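Local coordinates for protein putative polyketide cyclase (Pseudomonas putida KT2440, PDB 3F7X) that is of unknown function but carries a SnoaL-like domain and may act as a polyketide cyclase, at residues 42-46 with 132-136; 92-98 with 123-129. One frame throughout, in Å; residues are numbered along the deposited sequence.

Both contacts reach the same mixed sheet of the SnoaL-like domain. Contact 1 joins the short strand 45-46 to the start of strand 133-141. Contact 2 pairs strands 93-104 and 118-130. Their centres lie about 13 Å apart. Along the chain contact 2 is nested inside the loop that contact 1 closes. Strands 118-130 and 133-141 follow each other and are neighbours in the sheet, so the contacts meet directly: A135 and R136 both face Y128, and I134 packs on F127. Helix 22-35 lies against side chains of both. Contact 2 carries most of the subunit contacts, through R93, A95, E97 and F126, and contact 1 adds R136.

Contact 1: 42-46 with 132-136; sequences LALLS and GKIAR. With EDO (1,2-ethanediol), chain F; EDO (1,2-ethanediol), chain H.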
# COMPACT_ATOMS: atom_id res chain seq x y z
N LEU A 42 -15.66 -6.84 -12.90
CA LEU A 42 -16.06 -5.49 -13.26
C LEU A 42 -17.43 -5.14 -12.65
O LEU A 42 -17.69 -3.97 -12.36
CB LEU A 42 -16.10 -5.34 -14.78
CG LEU A 42 -14.73 -5.43 -15.48
CD1 LEU A 42 -14.93 -5.51 -16.99
CD2 LEU A 42 -13.85 -4.24 -15.12
N ALA A 43 -18.28 -6.14 -12.41
CA ALA A 43 -19.60 -5.91 -11.84
C ALA A 43 -19.53 -5.31 -10.45
O ALA A 43 -20.49 -4.69 -9.99
CB ALA A 43 -20.42 -7.18 -11.80
N LEU A 44 -18.42 -5.55 -9.75
CA LEU A 44 -18.27 -5.07 -8.38
C LEU A 44 -17.87 -3.61 -8.30
O LEU A 44 -17.86 -3.05 -7.22
CB LEU A 44 -17.18 -5.88 -7.69
CG LEU A 44 -17.49 -7.37 -7.64
CD1 LEU A 44 -16.33 -8.15 -7.08
CD2 LEU A 44 -18.77 -7.71 -6.87
N LEU A 45 -17.51 -3.02 -9.42
CA LEU A 45 -16.97 -1.67 -9.45
C LEU A 45 -18.03 -0.64 -9.79
O LEU A 45 -18.93 -0.87 -10.62
CB LEU A 45 -15.89 -1.56 -10.53
CG LEU A 45 -14.75 -2.59 -10.45
CD1 LEU A 45 -13.75 -2.35 -11.59
CD2 LEU A 45 -14.07 -2.61 -9.08
N SER A 46 -17.90 0.55 -9.22
CA SER A 46 -18.81 1.60 -9.60
C SER A 46 -18.46 2.10 -11.01
O SER A 46 -17.35 1.96 -11.51
CB SER A 46 -18.73 2.73 -8.61
OG SER A 46 -17.49 3.35 -8.73
N GLY A 132 -22.63 -0.08 -1.97
CA GLY A 132 -22.40 -1.48 -2.22
C GLY A 132 -21.48 -1.82 -3.39
O GLY A 132 -21.40 -2.96 -3.78
N LYS A 133 -20.73 -0.85 -3.90
CA LYS A 133 -19.77 -1.04 -4.99
C LYS A 133 -18.40 -0.51 -4.58
O LYS A 133 -18.29 0.38 -3.75
CB LYS A 133 -20.22 -0.30 -6.26
CG LYS A 133 -21.51 -0.81 -6.85
CD LYS A 133 -21.35 -2.24 -7.39
CE LYS A 133 -22.68 -2.72 -7.92
NZ LYS A 133 -23.25 -1.63 -8.78
N ILE A 134 -17.38 -1.04 -5.21
CA ILE A 134 -16.02 -0.55 -5.04
C ILE A 134 -15.90 0.74 -5.87
O ILE A 134 -15.99 0.70 -7.11
CB ILE A 134 -15.00 -1.60 -5.46
CG1 ILE A 134 -15.02 -2.79 -4.47
CG2 ILE A 134 -13.58 -0.98 -5.58
CD1 ILE A 134 -14.31 -4.04 -4.97
N ALA A 135 -15.70 1.87 -5.19
CA ALA A 135 -15.61 3.20 -5.79
C ALA A 135 -14.17 3.70 -5.96
O ALA A 135 -13.94 4.66 -6.68
CB ALA A 135 -16.44 4.22 -5.00
N ARG A 136 -13.22 3.07 -5.26
CA ARG A 136 -11.81 3.34 -5.45
C ARG A 136 -11.02 2.08 -5.15
O ARG A 136 -11.29 1.39 -4.15
CB ARG A 136 -11.31 4.48 -4.55
CG ARG A 136 -9.78 4.68 -4.63
CD ARG A 136 -9.33 5.86 -3.84
NE ARG A 136 -9.66 5.86 -2.43
CZ ARG A 136 -8.96 5.28 -1.46
NH1 ARG A 136 -7.92 4.52 -1.74
NH2 ARG A 136 -9.33 5.44 -0.22
C1 EDO F . -12.09 7.63 0.41
O1 EDO F . -10.71 7.80 0.54
C2 EDO F . -12.44 8.31 -0.90
O2 EDO F . -11.97 7.54 -2.02
C1 EDO H . -21.05 1.65 1.89
O1 EDO H . -21.93 1.02 0.93
C2 EDO H . -21.27 1.06 3.27
O2 EDO H . -20.51 1.80 4.23
O HOH W 1 -21.35 -2.57 -11.55
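L45 and I134 are paired in a short parallel beta bridge, where the strand 45-46 that follows helix 38-43 joins strand 133-141 of the SnoaL-like fold. Their side chains leave the same face of the sheet and cross obliquely. The CD2 branch of L45 does the touching. L45 CD2 lies 3.9 Å from I134 CB and equally close to I134 CG2. I134 turns CG1 beside its own backbone N (chi1 -69°), and CG2 is the branch that faces L45. L44 adds a looser apolar contact, its CB towards I134 CD1. L25 and Y29 of helix 22-35 pack on this same patch.

Two backbone bonds hold the bridge. I134 N gives its hydrogen to L44 O at 2.9 Å, in a nearly straight bond (171°). S46 N gives its own to I134 O, also at 2.9 Å, from above the carbonyl plane.

K133 points towards the other segment and runs alongside it. K133 CB sits 4.1 Å from S46 CB. The chain then bends at chi2 (-67°), which carries K133 CD past L44 O and K133 CE to 3.6 Å from A43 O. A water donates to A43 O and L45 O, with a weak link to K133 NZ. K62 also donates to L45 O.

Farther along, A135 and R136 form a classic beta bulge opposite Y128. The R136 guanidinium binds a 1,2-ethanediol, probably from the crystallisation liquor, and NH1 forms a salt bridge with E97 of the second subunit. R136 NH2 reaches O1 of the diol at 2.8 Å.

Contact 2: 92-98 with 123-129; sequences SRAAAEF and AGAFFYI
R93 and Y128 face each other as a non-hydrogen-bonded pair of two antiparallel strands, and R93 can be followed from root to tip. R93 CB lies 4.0 Å from F127 O. CG turns beside the backbone N (chi1 -60°), and bends at chi2 and chi3 bring the chain back towards the neighbouring strand. R93 CD then sits at the edge of the Y128 ring, 3.9 Å from Y128 CD1. R93 NE gives its hydrogen to a water oxygen at 2.9 Å. This water lies within hydrogen-bonding distance of F127 O, though it has other acceptors to serve. The guanidinium stands nearly upright to the Y128 ring, with 83° between the planes. At the tip, R93 NH2 leaves this strand pair and bonds to E97 of the second subunit, a salt bridge between chains that is reciprocal.

A95 and F126 share this face. A95 CB meets the F126 ring obliquely, 3.7 Å from F126 CE1. The F126 ring meets the F126 ring of the second subunit.

The other face carries A94, A96, F98, A123, A125 and F127. The edge of the F127 ring faces A94 O, A95 N and A96 CB, with A94 O in the ring plane. The F98 ring lies over the A123-G124 backbone. A123 O stands over its centre, and F98 CE1 touches A123 CB at 3.6 Å. Y30 of helix 22-35 packs on A96, A125 and F127, and an unknown ligand lies beside A123.

Seven backbone bonds join the strands. The whole is an antiparallel pair of the curved sheet of SnoaL-like proteins, with the helix and ligand on one face and the dimer partner on the other.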
# COMPACT_ATOMS: atom_id res chain seq x y z
N SER A 92 -17.23 1.15 4.63
CA SER A 92 -16.88 2.11 3.61
C SER A 92 -15.43 2.03 3.18
O SER A 92 -15.08 2.61 2.17
CB SER A 92 -17.21 3.54 4.08
OG SER A 92 -16.55 3.89 5.28
N ARG A 93 -14.59 1.42 4.01
CA ARG A 93 -13.16 1.34 3.71
C ARG A 93 -12.70 -0.10 3.92
O ARG A 93 -13.16 -0.79 4.84
CB ARG A 93 -12.38 2.33 4.58
CG ARG A 93 -12.77 3.79 4.37
CD ARG A 93 -12.37 4.40 3.05
NE ARG A 93 -10.94 4.68 3.02
CZ ARG A 93 -10.40 5.80 3.48
NH1 ARG A 93 -11.15 6.78 3.95
NH2 ARG A 93 -9.09 5.96 3.47
N ALA A 94 -11.75 -0.55 3.10
CA ALA A 94 -11.20 -1.87 3.22
C ALA A 94 -9.76 -1.84 2.75
O ALA A 94 -9.32 -0.91 2.04
CB ALA A 94 -12.05 -2.93 2.45
N ALA A 95 -9.04 -2.90 3.08
CA ALA A 95 -7.65 -3.07 2.69
C ALA A 95 -7.39 -4.55 2.53
O ALA A 95 -8.00 -5.37 3.21
CB ALA A 95 -6.71 -2.47 3.76
N ALA A 96 -6.47 -4.89 1.64
CA ALA A 96 -6.07 -6.27 1.46
C ALA A 96 -4.56 -6.32 1.28
O ALA A 96 -4.00 -5.50 0.57
CB ALA A 96 -6.79 -6.94 0.25
N GLU A 97 -3.96 -7.35 1.89
CA GLU A 97 -2.55 -7.65 1.67
C GLU A 97 -2.44 -9.10 1.20
O GLU A 97 -3.21 -9.95 1.62
CB GLU A 97 -1.72 -7.44 2.96
CG GLU A 97 -0.27 -7.25 2.64
CD GLU A 97 0.63 -6.92 3.81
OE1 GLU A 97 0.29 -7.30 4.95
OE2 GLU A 97 1.73 -6.37 3.54
N PHE A 98 -1.50 -9.37 0.32
CA PHE A 98 -1.39 -10.66 -0.33
C PHE A 98 -0.04 -10.81 -0.99
O PHE A 98 0.76 -9.87 -1.09
CB PHE A 98 -2.54 -10.83 -1.34
CG PHE A 98 -2.75 -9.65 -2.24
CD1 PHE A 98 -2.02 -9.49 -3.39
CD2 PHE A 98 -3.65 -8.68 -1.89
CE1 PHE A 98 -2.20 -8.39 -4.19
CE2 PHE A 98 -3.81 -7.56 -2.69
CZ PHE A 98 -3.10 -7.41 -3.83
N ALA A 123 2.09 -7.50 -2.15
CA ALA A 123 1.39 -6.35 -2.67
C ALA A 123 0.22 -6.09 -1.74
O ALA A 123 -0.04 -6.83 -0.80
CB ALA A 123 0.91 -6.60 -4.12
N GLY A 124 -0.48 -4.99 -1.98
CA GLY A 124 -1.66 -4.70 -1.20
C GLY A 124 -2.53 -3.73 -1.98
O GLY A 124 -2.13 -3.19 -3.02
N ALA A 125 -3.71 -3.49 -1.45
CA ALA A 125 -4.64 -2.53 -2.03
C ALA A 125 -5.49 -1.92 -0.94
O ALA A 125 -5.76 -2.54 0.08
CB ALA A 125 -5.51 -3.19 -3.09
N PHE A 126 -5.91 -0.70 -1.21
CA PHE A 126 -6.89 -0.01 -0.39
C PHE A 126 -8.13 0.28 -1.23
O PHE A 126 -8.04 0.56 -2.43
CB PHE A 126 -6.33 1.30 0.17
CG PHE A 126 -5.26 1.08 1.22
CD1 PHE A 126 -5.63 0.91 2.56
CD2 PHE A 126 -3.92 0.97 0.90
CE1 PHE A 126 -4.68 0.65 3.51
CE2 PHE A 126 -3.01 0.72 1.87
CZ PHE A 126 -3.38 0.59 3.15
N PHE A 127 -9.28 0.25 -0.55
CA PHE A 127 -10.58 0.39 -1.20
C PHE A 127 -11.43 1.42 -0.49
O PHE A 127 -11.42 1.52 0.75
CB PHE A 127 -11.34 -0.93 -1.14
CG PHE A 127 -10.65 -2.07 -1.82
CD1 PHE A 127 -9.73 -2.83 -1.14
CD2 PHE A 127 -10.90 -2.37 -3.13
CE1 PHE A 127 -9.07 -3.87 -1.77
CE2 PHE A 127 -10.24 -3.43 -3.77
CZ PHE A 127 -9.34 -4.18 -3.08
N TYR A 128 -12.23 2.15 -1.27
CA TYR A 128 -13.38 2.92 -0.78
C TYR A 128 -14.60 2.27 -1.41
O TYR A 128 -14.60 1.99 -2.62
CB TYR A 128 -13.27 4.38 -1.20
CG TYR A 128 -14.49 5.21 -0.93
CD1 TYR A 128 -15.04 5.31 0.34
CD2 TYR A 128 -15.12 5.87 -1.96
CE1 TYR A 128 -16.16 6.07 0.58
CE2 TYR A 128 -16.27 6.65 -1.72
CZ TYR A 128 -16.77 6.72 -0.46
OH TYR A 128 -17.89 7.48 -0.22
N ILE A 129 -15.61 2.04 -0.59
CA ILE A 129 -16.84 1.34 -0.96
C ILE A 129 -18.01 2.26 -0.67
O ILE A 129 -18.10 2.85 0.40
CB ILE A 129 -16.96 0.02 -0.18
CG1 ILE A 129 -15.83 -0.91 -0.63
CG2 ILE A 129 -18.35 -0.65 -0.36
CD1 ILE A 129 -15.56 -2.02 0.35
O HOH W 2 -9.24 2.39 2.63
O HOH W 3 2.18 -5.73 0.93